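Local coordinates for periplasmic sugar-binding protein (Chloroflexus aurantiacus, PDB 4RXU) that binds D-glucose between two lobes and probably delivers it, as a periplasmic solute-binding protein, to an ABC-type sugar transporter, at residues 222-227 / 256-261; 158-163 / 229-234; 251-256 / 278-283. All coordinates share one frame; numbering follows the deposited sequence.

Interaction 1 of 3, residues 222-227 / 256-261. With BGC (beta-D-glucopyranose), chain C.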
loop_
_atom_site.group_PDB
_atom_site.type_symbol
_atom_site.label_atom_id
_atom_site.label_comp_id
_atom_site.label_asym_id
_atom_site.label_seq_id
_atom_site.Cartn_x
_atom_site.Cartn_y
_atom_site.Cartn_z
ATOM N N TRP A 222 -2.403 -8.330 4.486
ATOM C CA TRP A 222 -1.101 -8.105 3.826
ATOM C C TRP A 222 -0.181 -9.316 3.958
ATOM O O TRP A 222 1.039 -9.195 4.140
ATOM C CB TRP A 222 -0.413 -6.864 4.381
ATOM C CG TRP A 222 -1.044 -5.542 4.157
ATOM C CD1 TRP A 222 -1.147 -4.528 5.084
ATOM C CD2 TRP A 222 -1.551 -5.001 2.918
ATOM N NE1 TRP A 222 -1.713 -3.406 4.502
ATOM C CE2 TRP A 222 -1.975 -3.668 3.178
ATOM C CE3 TRP A 222 -1.672 -5.498 1.626
ATOM C CZ2 TRP A 222 -2.496 -2.844 2.184
ATOM C CZ3 TRP A 222 -2.232 -4.682 0.639
ATOM C CH2 TRP A 222 -2.625 -3.369 0.929
ATOM N N ASP A 223 -0.793 -10.484 3.845
ATOM C CA ASP A 223 -0.127 -11.766 4.088
ATOM C C ASP A 223 -0.429 -12.737 2.939
ATOM O O ASP A 223 -1.593 -12.952 2.584
ATOM C CB ASP A 223 -0.573 -12.385 5.413
ATOM C CG ASP A 223 0.076 -13.739 5.672
ATOM O OD1 ASP A 223 1.311 -13.818 5.800
ATOM O OD2 ASP A 223 -0.667 -14.728 5.738
ATOM N N PHE A 224 0.633 -13.314 2.381
ATOM C CA PHE A 224 0.548 -14.230 1.254
ATOM C C PHE A 224 -0.396 -15.412 1.518
ATOM O O PHE A 224 -1.337 -15.640 0.753
ATOM C CB PHE A 224 1.946 -14.769 0.879
ATOM C CG PHE A 224 1.974 -15.519 -0.424
ATOM C CD1 PHE A 224 1.578 -16.841 -0.487
ATOM C CD2 PHE A 224 2.361 -14.883 -1.584
ATOM C CE1 PHE A 224 1.581 -17.517 -1.690
ATOM C CE2 PHE A 224 2.381 -15.548 -2.792
ATOM C CZ PHE A 224 1.978 -16.869 -2.851
ATOM N N ASN A 225 -0.164 -16.160 2.598
ATOM C CA ASN A 225 -0.954 -17.371 2.849
ATOM C C ASN A 225 -2.412 -17.058 3.136
ATOM O O ASN A 225 -3.314 -17.775 2.690
ATOM C CB ASN A 225 -0.370 -18.225 3.984
ATOM C CG ASN A 225 0.804 -19.066 3.536
ATOM O OD1 ASN A 225 1.100 -19.176 2.348
ATOM N ND2 ASN A 225 1.492 -19.651 4.495
ATOM N N THR A 226 -2.628 -15.969 3.864
ATOM C CA THR A 226 -3.967 -15.503 4.178
ATOM C C THR A 226 -4.708 -15.182 2.871
ATOM O O THR A 226 -5.859 -15.593 2.678
ATOM C CB THR A 226 -3.949 -14.285 5.122
ATOM O OG1 THR A 226 -3.260 -14.621 6.340
ATOM C CG2 THR A 226 -5.364 -13.822 5.434
ATOM N N ALA A 227 -4.040 -14.487 1.951
ATOM C CA ALA A 227 -4.645 -14.188 0.653
ATOM C C ALA A 227 -4.931 -15.454 -0.149
ATOM O O ALA A 227 -6.013 -15.616 -0.697
ATOM C CB ALA A 227 -3.710 -13.304 -0.136
ATOM N N ALA A 256 -1.552 -10.421 -4.669
ATOM C CA ALA A 256 -1.940 -10.689 -6.058
ATOM C C ALA A 256 -1.406 -12.025 -6.571
ATOM O O ALA A 256 -2.139 -12.772 -7.235
ATOM C CB ALA A 256 -1.483 -9.562 -6.965
ATOM N N ARG A 257 -0.148 -12.326 -6.286
ATOM C CA ARG A 257 0.428 -13.573 -6.775
ATOM C C ARG A 257 -0.238 -14.746 -6.084
ATOM O O ARG A 257 -0.519 -15.754 -6.723
ATOM C CB ARG A 257 1.940 -13.582 -6.587
ATOM C CG ARG A 257 2.658 -12.510 -7.410
ATOM C CD ARG A 257 4.158 -12.776 -7.515
ATOM N NE ARG A 257 4.777 -13.033 -6.203
ATOM C CZ ARG A 257 5.088 -12.094 -5.312
ATOM N NH1 ARG A 257 4.887 -10.812 -5.608
ATOM N NH2 ARG A 257 5.596 -12.439 -4.106
ATOM N N ALA A 258 -0.486 -14.616 -4.776
ATOM C CA ALA A 258 -1.131 -15.691 -4.006
ATOM C C ALA A 258 -2.522 -15.980 -4.561
ATOM O O ALA A 258 -2.905 -17.130 -4.765
ATOM C CB ALA A 258 -1.239 -15.295 -2.542
ATOM N N ILE A 259 -3.265 -14.915 -4.824
ATOM C CA ILE A 259 -4.623 -15.012 -5.333
ATOM C C ILE A 259 -4.628 -15.518 -6.772
ATOM O O ILE A 259 -5.373 -16.442 -7.127
ATOM C CB ILE A 259 -5.359 -13.649 -5.208
ATOM C CG1 ILE A 259 -5.547 -13.301 -3.718
ATOM C CG2 ILE A 259 -6.686 -13.684 -5.944
ATOM C CD1 ILE A 259 -5.807 -11.841 -3.420
ATOM N N ALA A 260 -3.765 -14.935 -7.591
ATOM C CA ALA A 260 -3.585 -15.428 -8.963
ATOM C C ALA A 260 -3.246 -16.915 -9.006
ATOM O O ALA A 260 -3.771 -17.643 -9.846
ATOM C CB ALA A 260 -2.515 -14.621 -9.686
ATOM N N ASP A 261 -2.409 -17.369 -8.084
ATOM C CA ASP A 261 -2.040 -18.792 -8.011
ATOM C C ASP A 261 -3.268 -19.669 -7.786
ATOM O O ASP A 261 -3.422 -20.721 -8.406
ATOM C CB ASP A 261 -1.003 -19.069 -6.906
ATOM C CG ASP A 261 0.380 -18.512 -7.211
ATOM O OD1 ASP A 261 0.664 -18.080 -8.365
ATOM O OD2 ASP A 261 1.186 -18.498 -6.242
HETATM C C2 BGC C . 1.873 0.077 1.594
HETATM C C3 BGC C . 1.903 -0.892 0.429
HETATM C C4 BGC C . 2.218 -2.288 0.946
HETATM C C5 BGC C . 1.278 -2.681 2.086
HETATM C C6 BGC C . 1.647 -3.989 2.749
HETATM C C1 BGC C . 0.782 -0.461 2.503
HETATM O O1 BGC C . 0.442 0.431 3.524
HETATM O O2 BGC C . 1.572 1.391 1.111
HETATM O O3 BGC C . 2.897 -0.447 -0.490
HETATM O O4 BGC C . 1.984 -3.231 -0.118
HETATM O O5 BGC C . 1.260 -1.676 3.081
HETATM O O6 BGC C . 3.030 -4.032 3.110
#
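Phe224 and Ala258 bring the two backbones closest, their CA atoms 5.7 Å apart, where the first turn of helix 224-237 meets helix 253-264. Most of the surface that meets here is apolar, and no hydrogen bond crosses the contact. Ala258 is the central one. Its CB sits over the middle of the Phe224 ring, 3.5 Å from the centroid and only 6° off the ring normal. This is a CH-pi contact. The first torsion of Phe224 sets it up: CG lies anti to the backbone N (chi1 -169°), which swings the ring across the neighbouring helix. The same methyl, Ala258 CB, also lies 3.3 Å from Phe224 O, so this one methyl touches both the ring and the carbonyl oxygen of Phe224. At the ring edge, Asp261 OD2 comes near the ring plane, 3.8 Å from Phe224 CZ. The other carboxylate oxygen of Asp261 is bonded to Tyr286. One turn on, Ala227 CB packs 4.0 Å from Ala258 CB and equally near Ile259 CG1. The alanines let the two helices approach closely.

Asp223 is the N-cap of helix 224-237. Its OD2 takes two bonds from Thr226: from N at 3.0 Å, above the carboxylate plane, and from OG1 on the anti side. Just before the cap, Trp222 belongs to the glucose pocket. BGC C6 lies over one face of the indole, offset toward the rim, with Trp222 CD2 3.4 Å away. Trp222 NE1 bonds to Asp166, another pocket residue. Arg257 reaches the other way, to Ser283 at helix 281-288. Helix 253-264 thus lies between helix 224-237 and helix 281-288, while Ile259 faces Tyr160 beyond the end of strand 155-159.

Interaction 2 of 3, residues 158-163 / 229-234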
loop_
_atom_site.group_PDB
_atom_site.type_symbol
_atom_site.label_atom_id
_atom_site.label_comp_id
_atom_site.label_asym_id
_atom_site.label_seq_id
_atom_site.Cartn_x
_atom_site.Cartn_y
_atom_site.Cartn_z
ATOM N N TYR A 158 -14.117 -10.281 -7.865
ATOM C CA TYR A 158 -13.642 -10.741 -6.579
ATOM C C TYR A 158 -12.840 -9.605 -5.941
ATOM O O TYR A 158 -11.877 -9.100 -6.540
ATOM C CB TYR A 158 -12.783 -11.987 -6.764
ATOM C CG TYR A 158 -13.599 -13.197 -7.210
ATOM C CD1 TYR A 158 -13.993 -13.365 -8.539
ATOM C CD2 TYR A 158 -13.984 -14.161 -6.294
ATOM C CE1 TYR A 158 -14.741 -14.473 -8.944
ATOM C CE2 TYR A 158 -14.742 -15.263 -6.681
ATOM C CZ TYR A 158 -15.125 -15.419 -8.007
ATOM O OH TYR A 158 -15.885 -16.529 -8.378
ATOM N N LEU A 159 -13.255 -9.192 -4.748
ATOM C CA LEU A 159 -12.633 -8.052 -4.048
ATOM C C LEU A 159 -11.705 -8.542 -2.964
ATOM O O LEU A 159 -12.037 -9.502 -2.253
ATOM C CB LEU A 159 -13.715 -7.178 -3.392
ATOM C CG LEU A 159 -14.789 -6.588 -4.322
ATOM C CD1 LEU A 159 -15.903 -5.942 -3.515
ATOM C CD2 LEU A 159 -14.214 -5.617 -5.353
ATOM N N TYR A 160 -10.556 -7.876 -2.814
ATOM C CA TYR A 160 -9.612 -8.181 -1.731
ATOM C C TYR A 160 -9.052 -6.881 -1.195
ATOM O O TYR A 160 -9.063 -5.845 -1.865
ATOM C CB TYR A 160 -8.483 -9.121 -2.199
ATOM C CG TYR A 160 -9.060 -10.449 -2.661
ATOM C CD1 TYR A 160 -9.419 -11.429 -1.729
ATOM C CD2 TYR A 160 -9.324 -10.693 -4.012
ATOM C CE1 TYR A 160 -9.968 -12.649 -2.129
ATOM C CE2 TYR A 160 -9.904 -11.895 -4.417
ATOM C CZ TYR A 160 -10.220 -12.870 -3.472
ATOM O OH TYR A 160 -10.778 -14.067 -3.881
ATOM N N ALA A 161 -8.623 -6.941 0.055
ATOM C CA ALA A 161 -8.156 -5.749 0.755
ATOM C C ALA A 161 -6.956 -6.005 1.654
ATOM O O ALA A 161 -6.609 -7.154 1.976
ATOM C CB ALA A 161 -9.300 -5.131 1.589
ATOM N N GLY A 162 -6.347 -4.894 2.056
ATOM C CA GLY A 162 -5.224 -4.902 3.002
ATOM C C GLY A 162 -5.673 -5.086 4.454
ATOM O O GLY A 162 -6.857 -5.347 4.721
ATOM N N ALA A 163 -4.715 -4.956 5.379
ATOM C CA ALA A 163 -4.976 -5.046 6.818
ATOM C C ALA A 163 -5.721 -3.829 7.341
ATOM O O ALA A 163 -5.332 -2.696 7.050
ATOM C CB ALA A 163 -3.663 -5.217 7.581
ATOM N N ASN A 229 -5.324 -18.542 0.825
ATOM C CA ASN A 229 -6.399 -19.294 1.463
ATOM C C ASN A 229 -7.778 -18.690 1.298
ATOM O O ASN A 229 -8.749 -19.420 1.057
ATOM C CB ASN A 229 -6.089 -19.469 2.928
ATOM C CG ASN A 229 -4.920 -20.374 3.127
ATOM O OD1 ASN A 229 -4.467 -21.035 2.184
ATOM N ND2 ASN A 229 -4.418 -20.418 4.316
ATOM N N LEU A 230 -7.854 -17.367 1.398
ATOM C CA LEU A 230 -9.112 -16.692 1.163
ATOM C C LEU A 230 -9.568 -16.896 -0.279
ATOM O O LEU A 230 -10.717 -17.207 -0.519
ATOM C CB LEU A 230 -9.007 -15.211 1.485
ATOM C CG LEU A 230 -10.312 -14.423 1.405
ATOM C CD1 LEU A 230 -11.378 -14.971 2.363
ATOM C CD2 LEU A 230 -10.034 -12.955 1.686
ATOM N N ALA A 231 -8.655 -16.754 -1.235
ATOM C CA ALA A 231 -9.017 -16.987 -2.636
ATOM C C ALA A 231 -9.520 -18.422 -2.825
ATOM O O ALA A 231 -10.532 -18.655 -3.484
ATOM C CB ALA A 231 -7.835 -16.675 -3.546
ATOM N N GLU A 232 -8.831 -19.373 -2.214
ATOM C CA GLU A 232 -9.222 -20.803 -2.297
ATOM C C GLU A 232 -10.615 -21.031 -1.701
ATOM O O GLU A 232 -11.461 -21.709 -2.291
ATOM C CB GLU A 232 -8.193 -21.718 -1.614
ATOM C CG GLU A 232 -6.830 -21.768 -2.288
ATOM C CD GLU A 232 -6.794 -22.450 -3.643
ATOM O OE1 GLU A 232 -7.857 -22.708 -4.261
ATOM O OE2 GLU A 232 -5.652 -22.685 -4.109
ATOM N N ALA A 233 -10.856 -20.436 -0.535
ATOM C CA ALA A 233 -12.180 -20.494 0.101
ATOM C C ALA A 233 -13.265 -19.891 -0.793
ATOM O O ALA A 233 -14.337 -20.470 -0.980
ATOM C CB ALA A 233 -12.154 -19.809 1.467
ATOM N N ASN A 234 -12.973 -18.720 -1.345
ATOM C CA ASN A 234 -13.885 -18.058 -2.260
ATOM C C ASN A 234 -14.199 -18.908 -3.483
ATOM O O ASN A 234 -15.336 -18.959 -3.913
ATOM C CB ASN A 234 -13.301 -16.742 -2.743
ATOM C CG ASN A 234 -13.171 -15.685 -1.660
ATOM O OD1 ASN A 234 -12.498 -14.701 -1.892
ATOM N ND2 ASN A 234 -13.842 -15.841 -0.526
#
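Tyr160 and Asn234 each turn CG anti to their own carbonyl carbon, and from opposite directions their polar ends meet. Tyr160 OH donates to Asn234 OD1 at 2.7 Å. The hydroxyl lies in the carbonyl plane, on a lone pair, with a C=O...donor angle of 133°. Ring and amide planes are 29° apart. Asn234 OD1 also accepts from Asn193 ND2, so two donors hold the amide oxygen and limit how the amide can turn.

Leu230 comes from one turn earlier in the helix. It runs antiparallel to the Tyr160 side chain and meets the ring at its edge. Leu230 CD2 is 3.8 Å from Tyr160 CD1, and Leu230 CG lies at the edge in the plane of the Tyr160 ring. Ala231 borders the hydroxyl that bonds to Asn234: Ala231 CA is 3.6 Å from Tyr160 OH.

The contact joins helix 224-237 to the C-terminal end of strand 155-159 in the four-stranded parallel sheet. This sheet, with helices packed against it, is the core of one lobe of the periplasmic binding protein fold. Ile259 and Phe263 of helix 253-264 also pack on Tyr160.

Tyr158 lies two residues back, in the strand itself. Its contact with the helix is lighter: Asn234 CB stands at the ring edge, 4.4 Å from Tyr158 CD2. The hydroxyl of Tyr158 bonds to the carbonyl of Asp242. Phe263 meets the Tyr158 ring edge-to-face.

Interaction 3 of 3, residues 251-256 / 278-283. With BGC (beta-D-glucopyranose), chain C.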
loop_
_atom_site.group_PDB
_atom_site.type_symbol
_atom_site.label_atom_id
_atom_site.label_comp_id
_atom_site.label_asym_id
_atom_site.label_seq_id
_atom_site.Cartn_x
_atom_site.Cartn_y
_atom_site.Cartn_z
ATOM N N PRO A 251 -4.933 -6.301 -3.597
ATOM C CA PRO A 251 -4.514 -4.976 -3.118
ATOM C C PRO A 251 -3.022 -4.691 -3.231
ATOM O O PRO A 251 -2.637 -3.543 -3.294
ATOM C CB PRO A 251 -4.976 -4.982 -1.650
ATOM C CG PRO A 251 -4.936 -6.432 -1.264
ATOM C CD PRO A 251 -5.386 -7.169 -2.497
ATOM N N ASN A 252 -2.178 -5.726 -3.258
ATOM C CA ASN A 252 -0.759 -5.482 -3.518
ATOM C C ASN A 252 -0.146 -6.653 -4.247
ATOM O O ASN A 252 -0.833 -7.619 -4.528
ATOM C CB ASN A 252 0.029 -5.116 -2.243
ATOM C CG ASN A 252 0.360 -6.310 -1.365
ATOM O OD1 ASN A 252 -0.152 -7.424 -1.540
ATOM N ND2 ASN A 252 1.204 -6.064 -0.361
ATOM N N ASP A 253 1.151 -6.588 -4.525
ATOM C CA ASP A 253 1.800 -7.610 -5.362
ATOM C C ASP A 253 1.831 -9.010 -4.772
ATOM O O ASP A 253 1.434 -9.976 -5.438
ATOM C CB ASP A 253 3.201 -7.161 -5.748
ATOM C CG ASP A 253 3.183 -6.158 -6.888
ATOM O OD1 ASP A 253 2.113 -5.937 -7.492
ATOM O OD2 ASP A 253 4.262 -5.629 -7.215
ATOM N N GLY A 254 2.303 -9.145 -3.534
ATOM C CA GLY A 254 2.406 -10.486 -2.992
ATOM C C GLY A 254 1.039 -11.132 -2.876
ATOM O O GLY A 254 0.860 -12.304 -3.194
ATOM N N THR A 255 0.057 -10.379 -2.386
ATOM C CA THR A 255 -1.280 -10.954 -2.282
ATOM C C THR A 255 -1.869 -11.262 -3.675
ATOM O O THR A 255 -2.578 -12.256 -3.838
ATOM C CB THR A 255 -2.241 -10.064 -1.451
ATOM O OG1 THR A 255 -2.437 -8.787 -2.083
ATOM C CG2 THR A 255 -1.760 -9.888 -0.010
ATOM N N ALA A 256 -1.552 -10.421 -4.669
ATOM C CA ALA A 256 -1.940 -10.689 -6.058
ATOM C C ALA A 256 -1.406 -12.025 -6.571
ATOM O O ALA A 256 -2.139 -12.772 -7.235
ATOM C CB ALA A 256 -1.483 -9.562 -6.965
ATOM N N ASP A 278 3.274 -2.107 -5.878
ATOM C CA ASP A 278 4.617 -2.063 -5.256
ATOM C C ASP A 278 5.720 -2.466 -6.247
ATOM O O ASP A 278 6.899 -2.255 -5.973
ATOM C CB ASP A 278 4.750 -2.959 -4.019
ATOM C CG ASP A 278 3.880 -2.515 -2.834
ATOM O OD1 ASP A 278 3.347 -1.382 -2.809
ATOM O OD2 ASP A 278 3.784 -3.327 -1.888
ATOM N N ALA A 279 5.344 -3.061 -7.386
ATOM C CA ALA A 279 6.337 -3.503 -8.376
ATOM C C ALA A 279 7.408 -4.390 -7.735
ATOM O O ALA A 279 8.598 -4.280 -8.031
ATOM C CB ALA A 279 6.956 -2.327 -9.125
ATOM N N GLU A 280 6.968 -5.310 -6.887
ATOM C CA GLU A 280 7.868 -6.329 -6.363
ATOM C C GLU A 280 8.419 -7.140 -7.545
ATOM O O GLU A 280 7.709 -7.419 -8.501
ATOM C CB GLU A 280 7.144 -7.228 -5.354
ATOM C CG GLU A 280 6.722 -6.478 -4.066
ATOM C CD GLU A 280 7.873 -6.063 -3.144
ATOM O OE1 GLU A 280 8.992 -6.621 -3.260
ATOM O OE2 GLU A 280 7.656 -5.178 -2.283
ATOM N N LYS A 281 9.681 -7.543 -7.452
ATOM C CA LYS A 281 10.348 -8.223 -8.562
ATOM C C LYS A 281 9.572 -9.445 -9.030
ATOM O O LYS A 281 9.406 -9.654 -10.229
ATOM C CB LYS A 281 11.796 -8.557 -8.207
ATOM C CG LYS A 281 12.646 -7.300 -8.078
ATOM C CD LYS A 281 14.091 -7.600 -7.728
ATOM C CE LYS A 281 14.922 -6.357 -7.530
ATOM N NZ LYS A 281 16.326 -6.723 -7.192
ATOM N N ALA A 282 9.095 -10.246 -8.077
ATOM C CA ALA A 282 8.397 -11.478 -8.431
ATOM C C ALA A 282 7.120 -11.157 -9.170
ATOM O O ALA A 282 6.686 -11.936 -10.018
ATOM C CB ALA A 282 8.112 -12.339 -7.198
ATOM N N SER A 283 6.494 -10.027 -8.845
ATOM C CA SER A 283 5.294 -9.633 -9.597
ATOM C C SER A 283 5.615 -9.038 -10.952
ATOM O O SER A 283 4.828 -9.183 -11.890
ATOM C CB SER A 283 4.393 -8.659 -8.816
ATOM O OG SER A 283 3.632 -9.357 -7.861
HETATM C C2 BGC C . 1.873 0.077 1.594
HETATM C C3 BGC C . 1.903 -0.892 0.429
HETATM C C4 BGC C . 2.218 -2.288 0.946
HETATM C C5 BGC C . 1.278 -2.681 2.086
HETATM C C6 BGC C . 1.647 -3.989 2.749
HETATM C C1 BGC C . 0.782 -0.461 2.503
HETATM O O1 BGC C . 0.442 0.431 3.524
HETATM O O2 BGC C . 1.572 1.391 1.111
HETATM O O3 BGC C . 2.897 -0.447 -0.490
HETATM O O4 BGC C . 1.984 -3.231 -0.118
HETATM O O5 BGC C . 1.260 -1.676 3.081
HETATM O O6 BGC C . 3.030 -4.032 3.110
#
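Asn252 and Asp278 meet through the sugar: both bond to BGC O4. Asn252 ND2 donates to O4 at 2.9 Å in a nearly straight bond (168°). O4 in turn donates to Asp278 OD2 at 2.5 Å, and BGC O3 donates to Asp278 OD1, also at 2.5 Å. The carboxylate thus grips two neighbouring hydroxyls.

One direct hydrogen bond crosses the segments. Glu280 N donates to Asp253 OD2 at 2.7 Å. Asp253 OD1 is held by Thr295 and Gln292, which fixes the carboxylate.

Capping bonds hold Asn252. It is the N-cap of helix 253-264, and its OD1 accepts from Thr255 N and Thr255 OG1, which arrive from opposite faces of the amide plane. This leaves ND2 turned to the sugar. With an alanine here, BGC O4 would probably lose its amide donor and the helix start its side-chain cap.

In packing, Ser283 OG comes 3.1 Å from Asp253 CB, while bonding to Gln292 and Arg257.

Sugar hydroxyls bound by acidic and amide side chains on loops at the domain cleft are characteristic of periplasmic sugar-binding proteins.

Overall arrangement
Interactions 1 and 2 share helix 224-237, and interactions 1 and 3 share helix 253-264, including Ala256. Interaction 1 is the middle member and is partly buried; the other two are buried. Their chemistry differs with place. Interaction 1 is mainly apolar helix packing, interaction 2 combines a tyrosine-asparagine bond with apolar contacts beside the parallel sheet, and interaction 3 is largely polar. Interactions 1 and 3 both touch glucose, one through an aromatic face and the other through hydrogen bonds. Interaction 2 lies farther back, with Tyr160 about 12 Å from the sugar. Pro251 packs against Tyr160 and Ala161, linking 251-256 to 158-163.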